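Local coordinates for protein type III restriction-modification enzyme EcoP15I Res subunit (Escherichia coli, PDB 4ZCF) that cleaves DNA as the ATP-dependent restriction subunit of a type III restriction-modification enzyme, cutting 25-27 base pairs downstream of one of two inversely oriented recognition sites, at residues C[92-97]-C[121-126]; C[19-24]-C[248-253]; C[131-136]-C[143-148]. All blocks are in the same frame, centred on the assembly; numbering follows the deposited sequence.

Interaction 1: C[92-97]-C[121-126]. With AMP (adenosine monophosphate), chain H.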
loop_
_atom_site.group_PDB
_atom_site.type_symbol
_atom_site.label_atom_id
_atom_site.label_comp_id
_atom_site.label_asym_id
_atom_site.label_seq_id
_atom_site.Cartn_x
_atom_site.Cartn_y
_atom_site.Cartn_z
ATOM N N TYR C 92 29.788 -7.826 4.797
ATOM C CA TYR C 92 29.680 -9.278 4.625
ATOM C C TYR C 92 29.890 -10.020 5.970
ATOM O O TYR C 92 29.128 -10.942 6.277
ATOM C CB TYR C 92 30.679 -9.792 3.578
ATOM C CG TYR C 92 30.703 -11.305 3.486
ATOM C CD1 TYR C 92 29.752 -11.993 2.742
ATOM C CD2 TYR C 92 31.658 -12.051 4.174
ATOM C CE1 TYR C 92 29.754 -13.387 2.680
ATOM C CE2 TYR C 92 31.665 -13.441 4.124
ATOM C CZ TYR C 92 30.709 -14.107 3.379
ATOM O OH TYR C 92 30.705 -15.482 3.357
ATOM N N THR C 93 30.928 -9.608 6.756
ATOM C CA THR C 93 31.291 -10.178 8.053
ATOM C C THR C 93 30.153 -10.075 9.078
ATOM O O THR C 93 29.806 -11.085 9.682
ATOM C CB THR C 93 32.637 -9.613 8.541
ATOM O OG1 THR C 93 33.674 -9.980 7.619
ATOM C CG2 THR C 93 32.998 -10.087 9.939
ATOM N N TYR C 94 29.564 -8.877 9.260
ATOM C CA TYR C 94 28.454 -8.727 10.187
ATOM C C TYR C 94 27.199 -9.481 9.758
ATOM O O TYR C 94 26.460 -9.982 10.604
ATOM C CB TYR C 94 28.220 -7.275 10.643
ATOM C CG TYR C 94 27.573 -6.277 9.707
ATOM C CD1 TYR C 94 26.260 -6.456 9.261
ATOM C CD2 TYR C 94 28.163 -5.042 9.471
ATOM C CE1 TYR C 94 25.617 -5.490 8.488
ATOM C CE2 TYR C 94 27.529 -4.067 8.702
ATOM C CZ TYR C 94 26.260 -4.299 8.204
ATOM O OH TYR C 94 25.650 -3.322 7.453
ATOM N N ILE C 95 26.994 -9.612 8.440
ATOM C CA ILE C 95 25.864 -10.370 7.910
ATOM C C ILE C 95 26.102 -11.856 8.170
ATOM O O ILE C 95 25.207 -12.528 8.684
ATOM C CB ILE C 95 25.544 -10.027 6.435
ATOM C CG1 ILE C 95 25.004 -8.577 6.329
ATOM C CG2 ILE C 95 24.531 -11.011 5.878
ATOM C CD1 ILE C 95 25.149 -7.905 4.953
ATOM N N LYS C 96 27.319 -12.353 7.872
ATOM C CA LYS C 96 27.662 -13.752 8.130
ATOM C C LYS C 96 27.546 -14.089 9.623
ATOM O O LYS C 96 27.093 -15.177 9.950
ATOM C CB LYS C 96 29.041 -14.130 7.568
ATOM C CG LYS C 96 29.178 -15.638 7.407
ATOM C CD LYS C 96 30.502 -16.068 6.780
ATOM C CE LYS C 96 30.951 -17.410 7.314
ATOM N NZ LYS C 96 29.902 -18.465 7.182
ATOM N N THR C 97 27.876 -13.137 10.512
ATOM C CA THR C 97 27.742 -13.307 11.959
ATOM C C THR C 97 26.251 -13.434 12.361
ATOM O O THR C 97 25.927 -14.269 13.200
ATOM C CB THR C 97 28.484 -12.201 12.713
ATOM O OG1 THR C 97 29.746 -11.955 12.107
ATOM C CG2 THR C 97 28.700 -12.542 14.161
ATOM N N ALA C 121 21.236 2.784 1.749
ATOM C CA ALA C 121 20.976 2.336 0.376
ATOM C C ALA C 121 21.914 1.196 -0.062
ATOM O O ALA C 121 21.445 0.230 -0.665
ATOM C CB ALA C 121 21.050 3.509 -0.590
ATOM N N GLY C 122 23.198 1.301 0.285
ATOM C CA GLY C 122 24.216 0.299 -0.017
ATOM C C GLY C 122 24.063 -0.981 0.782
ATOM O O GLY C 122 24.263 -2.067 0.240
ATOM N N THR C 123 23.704 -0.869 2.077
ATOM C CA THR C 123 23.478 -2.023 2.974
ATOM C C THR C 123 22.252 -2.820 2.498
ATOM O O THR C 123 22.323 -4.038 2.390
ATOM C CB THR C 123 23.381 -1.562 4.461
ATOM O OG1 THR C 123 24.601 -0.907 4.824
ATOM C CG2 THR C 123 23.119 -2.703 5.424
ATOM N N VAL C 124 21.146 -2.116 2.189
ATOM C CA VAL C 124 19.901 -2.718 1.713
ATOM C C VAL C 124 20.088 -3.406 0.350
ATOM O O VAL C 124 19.702 -4.565 0.204
ATOM C CB VAL C 124 18.731 -1.696 1.778
ATOM C CG1 VAL C 124 17.486 -2.193 1.061
ATOM C CG2 VAL C 124 18.413 -1.346 3.235
ATOM N N ASN C 125 20.743 -2.737 -0.604
ATOM C CA ASN C 125 21.048 -3.265 -1.933
ATOM C C ASN C 125 21.723 -4.632 -1.811
ATOM O O ASN C 125 21.244 -5.614 -2.376
ATOM C CB ASN C 125 21.962 -2.271 -2.677
ATOM C CG ASN C 125 22.028 -2.449 -4.171
ATOM O OD1 ASN C 125 21.341 -1.762 -4.931
ATOM N ND2 ASN C 125 22.884 -3.349 -4.628
ATOM N N PHE C 126 22.803 -4.697 -1.017
ATOM C CA PHE C 126 23.570 -5.908 -0.744
ATOM C C PHE C 126 22.708 -7.006 -0.120
ATOM O O PHE C 126 22.755 -8.138 -0.586
ATOM C CB PHE C 126 24.763 -5.564 0.166
ATOM C CG PHE C 126 25.812 -6.645 0.332
ATOM C CD1 PHE C 126 26.207 -7.433 -0.749
ATOM C CD2 PHE C 126 26.460 -6.826 1.552
ATOM C CE1 PHE C 126 27.177 -8.418 -0.594
ATOM C CE2 PHE C 126 27.449 -7.798 1.699
ATOM C CZ PHE C 126 27.794 -8.591 0.629
HETATM P P AMP H . 29.095 -0.112 4.469
HETATM O O1P AMP H . 29.268 1.270 4.976
HETATM O O2P AMP H . 30.143 -0.876 5.191
HETATM O O3P AMP H . 27.829 -0.581 5.087
HETATM O "O5'" AMP H . 29.100 -0.235 2.879
HETATM C "C5'" AMP H . 30.033 -1.079 2.228
HETATM C "C4'" AMP H . 29.454 -1.703 0.998
HETATM O "O4'" AMP H . 30.427 -2.579 0.365
HETATM C "C3'" AMP H . 28.295 -2.571 1.347
HETATM O "O3'" AMP H . 27.095 -1.804 1.248
HETATM C "C2'" AMP H . 28.340 -3.707 0.408
HETATM O "O2'" AMP H . 27.537 -3.441 -0.751
HETATM C "C1'" AMP H . 29.766 -3.817 -0.028
HETATM N N9 AMP H . 30.436 -4.953 0.464
HETATM C C8 AMP H . 30.717 -5.129 1.740
HETATM N N7 AMP H . 31.402 -6.295 1.900
HETATM C C5 AMP H . 31.585 -6.842 0.549
HETATM C C6 AMP H . 32.186 -7.979 -0.061
HETATM N N6 AMP H . 32.843 -8.962 0.723
HETATM N N1 AMP H . 32.116 -8.111 -1.411
HETATM C C2 AMP H . 31.499 -7.221 -2.174
HETATM N N3 AMP H . 30.914 -6.135 -1.675
HETATM C C4 AMP H . 30.919 -5.884 -0.345
#

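Interaction 2: C[19-24]-C[248-253]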
loop_
_atom_site.group_PDB
_atom_site.type_symbol
_atom_site.label_atom_id
_atom_site.label_comp_id
_atom_site.label_asym_id
_atom_site.label_seq_id
_atom_site.Cartn_x
_atom_site.Cartn_y
_atom_site.Cartn_z
ATOM N N ASP C 19 34.294 -15.685 13.677
ATOM C CA ASP C 19 34.704 -16.551 14.786
ATOM C C ASP C 19 34.944 -15.744 16.055
ATOM O O ASP C 19 34.528 -16.172 17.129
ATOM C CB ASP C 19 35.976 -17.331 14.408
ATOM C CG ASP C 19 35.848 -18.324 13.259
ATOM O OD1 ASP C 19 34.763 -18.378 12.628
ATOM O OD2 ASP C 19 36.846 -19.015 12.960
ATOM N N ALA C 20 35.585 -14.566 15.927
ATOM C CA ALA C 20 35.881 -13.711 17.065
ATOM C C ALA C 20 34.625 -13.235 17.826
ATOM O O ALA C 20 34.685 -13.125 19.049
ATOM C CB ALA C 20 36.764 -12.557 16.641
ATOM N N VAL C 21 33.472 -13.039 17.128
ATOM C CA VAL C 21 32.189 -12.661 17.766
ATOM C C VAL C 21 31.508 -13.933 18.287
ATOM O O VAL C 21 30.905 -13.917 19.366
ATOM C CB VAL C 21 31.244 -11.835 16.842
ATOM C CG1 VAL C 21 29.976 -11.395 17.572
ATOM C CG2 VAL C 21 31.955 -10.620 16.261
ATOM N N MET C 22 31.604 -15.034 17.520
ATOM C CA MET C 22 31.022 -16.324 17.917
ATOM C C MET C 22 31.650 -16.930 19.195
ATOM O O MET C 22 30.920 -17.522 20.005
ATOM C CB MET C 22 31.055 -17.338 16.754
ATOM C CG MET C 22 29.977 -17.109 15.689
ATOM S SD MET C 22 28.344 -16.577 16.281
ATOM C CE MET C 22 27.748 -18.057 17.067
ATOM N N ASN C 23 32.991 -16.767 19.371
ATOM C CA ASN C 23 33.745 -17.279 20.526
ATOM C C ASN C 23 33.366 -16.620 21.878
ATOM O O ASN C 23 33.568 -17.236 22.925
ATOM C CB ASN C 23 35.249 -17.222 20.282
ATOM C CG ASN C 23 35.769 -18.134 19.203
ATOM O OD1 ASN C 23 35.348 -19.289 19.064
ATOM N ND2 ASN C 23 36.738 -17.634 18.435
ATOM N N VAL C 24 32.788 -15.396 21.842
ATOM C CA VAL C 24 32.280 -14.625 22.985
ATOM C C VAL C 24 31.064 -15.355 23.587
ATOM O O VAL C 24 30.798 -15.232 24.781
ATOM C CB VAL C 24 31.922 -13.175 22.533
ATOM C CG1 VAL C 24 31.032 -12.440 23.533
ATOM C CG2 VAL C 24 33.170 -12.364 22.241
ATOM N N TYR C 248 22.728 -7.536 23.179
ATOM C CA TYR C 248 24.149 -7.280 22.891
ATOM C C TYR C 248 24.263 -6.363 21.687
ATOM O O TYR C 248 23.460 -6.467 20.755
ATOM C CB TYR C 248 24.903 -8.591 22.571
ATOM C CG TYR C 248 25.090 -9.499 23.763
ATOM C CD1 TYR C 248 24.136 -10.458 24.093
ATOM C CD2 TYR C 248 26.226 -9.407 24.560
ATOM C CE1 TYR C 248 24.281 -11.266 25.218
ATOM C CE2 TYR C 248 26.383 -10.213 25.686
ATOM C CZ TYR C 248 25.406 -11.141 26.009
ATOM O OH TYR C 248 25.544 -11.932 27.117
ATOM N N ILE C 249 25.285 -5.497 21.689
ATOM C CA ILE C 249 25.563 -4.550 20.608
ATOM C C ILE C 249 26.931 -4.845 19.960
ATOM O O ILE C 249 27.957 -4.765 20.637
ATOM C CB ILE C 249 25.422 -3.069 21.086
ATOM C CG1 ILE C 249 23.984 -2.750 21.579
ATOM C CG2 ILE C 249 25.855 -2.087 20.009
ATOM C CD1 ILE C 249 23.931 -1.830 22.743
ATOM N N ILE C 250 26.945 -5.160 18.645
ATOM C CA ILE C 250 28.190 -5.434 17.923
ATOM C C ILE C 250 28.524 -4.264 16.986
ATOM O O ILE C 250 27.801 -4.056 16.013
ATOM C CB ILE C 250 28.257 -6.836 17.234
ATOM C CG1 ILE C 250 27.538 -7.953 18.040
ATOM C CG2 ILE C 250 29.724 -7.215 17.025
ATOM C CD1 ILE C 250 26.062 -8.175 17.776
ATOM N N ARG C 251 29.597 -3.482 17.304
ATOM C CA ARG C 251 30.015 -2.282 16.548
ATOM C C ARG C 251 31.085 -2.610 15.520
ATOM O O ARG C 251 32.055 -3.301 15.841
ATOM C CB ARG C 251 30.492 -1.147 17.466
ATOM C CG ARG C 251 29.569 -0.811 18.646
ATOM C CD ARG C 251 30.042 0.423 19.420
ATOM N NE ARG C 251 31.362 0.236 20.037
ATOM C CZ ARG C 251 32.061 1.187 20.655
ATOM N NH1 ARG C 251 31.570 2.417 20.771
ATOM N NH2 ARG C 251 33.257 0.914 21.165
ATOM N N TYR C 252 30.916 -2.110 14.286
ATOM C CA TYR C 252 31.821 -2.419 13.175
ATOM C C TYR C 252 32.310 -1.188 12.502
ATOM O O TYR C 252 31.506 -0.368 12.044
ATOM C CB TYR C 252 31.114 -3.297 12.125
ATOM C CG TYR C 252 30.770 -4.682 12.624
ATOM C CD1 TYR C 252 29.608 -4.910 13.357
ATOM C CD2 TYR C 252 31.568 -5.777 12.302
ATOM C CE1 TYR C 252 29.263 -6.188 13.781
ATOM C CE2 TYR C 252 31.239 -7.061 12.734
ATOM C CZ TYR C 252 30.096 -7.257 13.492
ATOM O OH TYR C 252 29.767 -8.504 13.945
ATOM N N GLY C 253 33.622 -1.086 12.383
ATOM C CA GLY C 253 34.213 0.059 11.718
ATOM C C GLY C 253 35.715 0.088 11.745
ATOM O O GLY C 253 36.364 -0.825 12.257
#

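Interaction 3: C[131-136]-C[143-148]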
loop_
_atom_site.group_PDB
_atom_site.type_symbol
_atom_site.label_atom_id
_atom_site.label_comp_id
_atom_site.label_asym_id
_atom_site.label_seq_id
_atom_site.Cartn_x
_atom_site.Cartn_y
_atom_site.Cartn_z
ATOM N N ALA C 131 22.785 -12.720 -5.435
ATOM C CA ALA C 131 24.088 -13.351 -5.171
ATOM C C ALA C 131 24.301 -13.651 -3.670
ATOM O O ALA C 131 24.773 -14.738 -3.343
ATOM C CB ALA C 131 25.216 -12.494 -5.728
ATOM N N LEU C 132 23.871 -12.709 -2.776
ATOM C CA LEU C 132 23.886 -12.783 -1.297
ATOM C C LEU C 132 22.875 -13.828 -0.854
ATOM O O LEU C 132 23.179 -14.664 -0.002
ATOM C CB LEU C 132 23.469 -11.399 -0.727
ATOM C CG LEU C 132 23.458 -11.050 0.785
ATOM C CD1 LEU C 132 22.435 -11.829 1.596
ATOM C CD2 LEU C 132 24.818 -10.892 1.366
ATOM N N LYS C 133 21.660 -13.750 -1.412
ATOM C CA LYS C 133 20.546 -14.654 -1.110
ATOM C C LYS C 133 20.924 -16.095 -1.412
ATOM O O LYS C 133 20.795 -16.955 -0.533
ATOM C CB LYS C 133 19.279 -14.217 -1.860
ATOM C CG LYS C 133 18.690 -12.948 -1.280
ATOM C CD LYS C 133 17.321 -12.620 -1.842
ATOM C CE LYS C 133 16.609 -11.618 -0.951
ATOM N NZ LYS C 133 16.184 -12.209 0.354
ATOM N N GLU C 134 21.468 -16.336 -2.628
ATOM C CA GLU C 134 21.945 -17.657 -3.060
ATOM C C GLU C 134 23.079 -18.128 -2.187
ATOM O O GLU C 134 22.998 -19.241 -1.698
ATOM C CB GLU C 134 22.351 -17.662 -4.531
ATOM C CG GLU C 134 21.175 -17.895 -5.453
ATOM C CD GLU C 134 21.322 -17.288 -6.833
ATOM O OE1 GLU C 134 22.375 -17.519 -7.474
ATOM O OE2 GLU C 134 20.386 -16.580 -7.274
ATOM N N HIS C 135 24.088 -17.265 -1.922
ATOM C CA HIS C 135 25.239 -17.554 -1.057
ATOM C C HIS C 135 24.806 -18.070 0.319
ATOM O O HIS C 135 25.235 -19.144 0.725
ATOM C CB HIS C 135 26.150 -16.314 -0.922
ATOM C CG HIS C 135 27.316 -16.491 0.008
ATOM N ND1 HIS C 135 28.462 -17.142 -0.390
ATOM C CD2 HIS C 135 27.474 -16.069 1.289
ATOM C CE1 HIS C 135 29.269 -17.115 0.659
ATOM N NE2 HIS C 135 28.718 -16.473 1.686
ATOM N N PHE C 136 23.918 -17.337 0.999
ATOM C CA PHE C 136 23.444 -17.694 2.336
ATOM C C PHE C 136 22.384 -18.786 2.458
ATOM O O PHE C 136 22.269 -19.374 3.534
ATOM C CB PHE C 136 23.106 -16.455 3.161
ATOM C CG PHE C 136 24.310 -15.670 3.619
ATOM C CD1 PHE C 136 25.215 -16.217 4.530
ATOM C CD2 PHE C 136 24.509 -14.362 3.193
ATOM C CE1 PHE C 136 26.317 -15.481 4.975
ATOM C CE2 PHE C 136 25.604 -13.622 3.651
ATOM C CZ PHE C 136 26.499 -14.186 4.545
ATOM N N GLU C 143 16.609 -17.739 4.892
ATOM C CA GLU C 143 16.163 -16.621 4.064
ATOM C C GLU C 143 16.148 -15.381 4.921
ATOM O O GLU C 143 15.645 -15.426 6.036
ATOM C CB GLU C 143 14.743 -16.859 3.514
ATOM C CG GLU C 143 14.545 -18.166 2.773
ATOM C CD GLU C 143 15.224 -18.320 1.425
ATOM O OE1 GLU C 143 15.629 -17.299 0.815
ATOM O OE2 GLU C 143 15.303 -19.482 0.963
ATOM N N LEU C 144 16.692 -14.281 4.428
ATOM C CA LEU C 144 16.606 -13.070 5.217
ATOM C C LEU C 144 15.475 -12.161 4.709
ATOM O O LEU C 144 15.322 -11.956 3.500
ATOM C CB LEU C 144 17.959 -12.343 5.411
ATOM C CG LEU C 144 18.673 -11.763 4.186
ATOM C CD1 LEU C 144 18.202 -10.345 3.884
ATOM C CD2 LEU C 144 20.156 -11.705 4.435
ATOM N N ARG C 145 14.629 -11.715 5.636
ATOM C CA ARG C 145 13.531 -10.790 5.383
ATOM C C ARG C 145 14.064 -9.472 5.900
ATOM O O ARG C 145 14.597 -9.401 7.015
ATOM C CB ARG C 145 12.228 -11.215 6.096
ATOM C CG ARG C 145 11.600 -12.508 5.573
ATOM C CD ARG C 145 11.072 -12.406 4.132
ATOM N NE ARG C 145 10.926 -13.737 3.520
ATOM C CZ ARG C 145 11.898 -14.399 2.889
ATOM N NH1 ARG C 145 13.101 -13.852 2.738
ATOM N NH2 ARG C 145 11.671 -15.605 2.394
ATOM N N THR C 146 14.027 -8.461 5.032
ATOM C CA THR C 146 14.571 -7.142 5.304
ATOM C C THR C 146 13.457 -6.113 5.386
ATOM O O THR C 146 12.581 -6.083 4.525
ATOM C CB THR C 146 15.775 -6.851 4.366
ATOM O OG1 THR C 146 16.309 -5.548 4.612
ATOM C CG2 THR C 146 15.432 -7.014 2.910
ATOM N N TYR C 147 13.456 -5.326 6.470
ATOM C CA TYR C 147 12.470 -4.293 6.774
ATOM C C TYR C 147 13.248 -2.997 6.852
ATOM O O TYR C 147 14.078 -2.814 7.741
ATOM C CB TYR C 147 11.746 -4.597 8.112
ATOM C CG TYR C 147 11.218 -6.011 8.195
ATOM C CD1 TYR C 147 12.002 -7.039 8.706
ATOM C CD2 TYR C 147 9.947 -6.334 7.723
ATOM C CE1 TYR C 147 11.539 -8.353 8.741
ATOM C CE2 TYR C 147 9.465 -7.643 7.773
ATOM C CZ TYR C 147 10.279 -8.654 8.256
ATOM O OH TYR C 147 9.836 -9.950 8.288
ATOM N N VAL C 148 13.020 -2.114 5.895
ATOM C CA VAL C 148 13.752 -0.864 5.815
ATOM C C VAL C 148 12.896 0.255 6.341
ATOM O O VAL C 148 11.819 0.476 5.806
ATOM C CB VAL C 148 14.265 -0.606 4.369
ATOM C CG1 VAL C 148 15.221 0.585 4.327
ATOM C CG2 VAL C 148 14.938 -1.852 3.803
#

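Interaction 1: C[92-97]-C[121-126]
Phe126 reaches from helix 117-128 to the first turns of helix 90-105, with Tyr92 at the edge of its ring, Ile95 meeting it obliquely and adenosine monophosphate over one face. Its CB lies 3.6 Å from O2' of AMP. With CG anti to the backbone N (chi1 -169°), the ring extends along the nucleotide. CG and CD2 face the ribose, CD2 being 3.8 Å from C2' of AMP; CD2 also meets Ile95 CD1 at 3.8 Å. CE2 comes within 3.9 Å of the backbone N of Tyr92, which approaches the ring edge near its plane. At the tip, CZ meets the adenine at C5, while adenine C4 stands 4.2 Å above the ring plane of Phe126, offset toward the rim. Tyr92 CB touches the exocyclic amino N6 of the adenine, and its hydroxyl is hydrogen-bonded to His135.

A second touch joins Tyr94 OH to Thr123 CG2 (3.3 Å), the two side chains crossing at about a right angle. Both polar ends are held by others: Tyr94 OH by Asp226, Thr123 OG1 by Ile119 O. A weak hydrogen bond from O3' of AMP to Gly122 O (3.0 Å) ties the ribose to helix 117-128. Phe126 and Ile95 bridge the 12.1 Å between the segment axes, the nucleotide alongside, in the cleft of a P-loop helicase domain whose helix 90-105 follows the Walker A loop.

Interaction 2: C[19-24]-C[248-253]
Val21 points its CB from helix 12-22 toward the strand 248-253 and divides one methyl, CG2, between two side chains of that strand, Ile250 and Tyr252. CG1 takes the place anti to the backbone N (chi1 -176°), which leaves CG2 beside that N and turned to the strand. There CG2 meets Ile250 CG2 methyl to methyl at 4.1 Å, the two branched chains meeting at a slant.

Tyr252 comes in differently. Its CB is not directed at the helix, but the long ring carries the hydroxyl back, and OH ends 3.8 Å from Val21 CG2. The methyl stands off the plane of the phenol, at about 125° to the CZ-OH bond. The Tyr252 hydroxyl and the Ile250 methyl approach Val21 CG2 from the same side of the valine.

Ile250 and Tyr252 alternate with Arg251 along an inner strand of the seven-stranded parallel sheet of the P-loop helicase domain, between strands 222-226 and 79-84, so both project from the face that helix 12-22 packs on. Arg251 projects to the other face and is salt-bridged to Asp81. Val82, on the adjoining strand 79-84, touches both Val21 and Tyr252 and extends the apolar surface facing the helix.

The Tyr252 ring also meets that of Tyr94, their planes at about 55°, so helix 90-105 packs against the phenol as well.

Interaction 3: C[131-136]-C[143-148]
Leu132 and Leu144 meet methyl to methyl, CD1 of the first 3.6 Å from CD2 of the second, with the side chains crossing at about a right angle. Neither CB aims straight across; the branched ends close the distance. Leu144 CG sits between its backbone N and carbonyl carbon (chi1 64°), swinging its methyls toward the helix.

Beside this apolar touch, Lys133 runs nearly extended from the helix and bends at its last torsion (chi4 -71°), bringing NZ to Leu144 O at 3.3 Å, a weak hydrogen bond. The same carbonyl takes a second weak bond from Arg145 NH1, folded back within its own strand, at 3.0 Å. Two cationic groups thus share one acceptor, Lys133 NZ and Arg145 NH1 being 4.2 Å apart. Glu143 OE1, 5.1 Å from Lys133 NZ, may partly offset the positive charge, although its salt bridge is to Arg137.

In the next shell, Leu132 packs on Phe126 and Leu144 on Leu127 and Phe99, so the leucine pair is flanked by helices 90-105 and 117-128. Arg145 also forms a long, weak ion pair with Glu187 of a neighbouring subunit, and Glu134 a salt bridge with Arg577 of that subunit.

The strand is held by backbone bonds to strand 180-186. Helix 130-140 turns back through a short connection into strand 143-148, their segment axes 141° apart: the helix-to-strand step that adds an outermost strand to the parallel alpha/beta sheet of the helicase domain.

Interactions 1 and 2 are buried; interaction 3 is partly so and lies by a subunit interface. Interactions 2 and 3 each dock a helix on the same parallel sheet, one on an inner strand and the other on an outermost one, and they do not touch each other. Interaction 1, helix against helix, meets both: Thr97 packs on Val21 of interaction 2, and Ile95 on Phe136 of interaction 3. Chemistry follows place. Interaction 2 is chiefly apolar, interaction 1 combines aromatic and apolar packing with nucleotide contacts, and interaction 3 pairs two leucines with weak bonds from charged side chains at the outermost strand, where another subunit comes close.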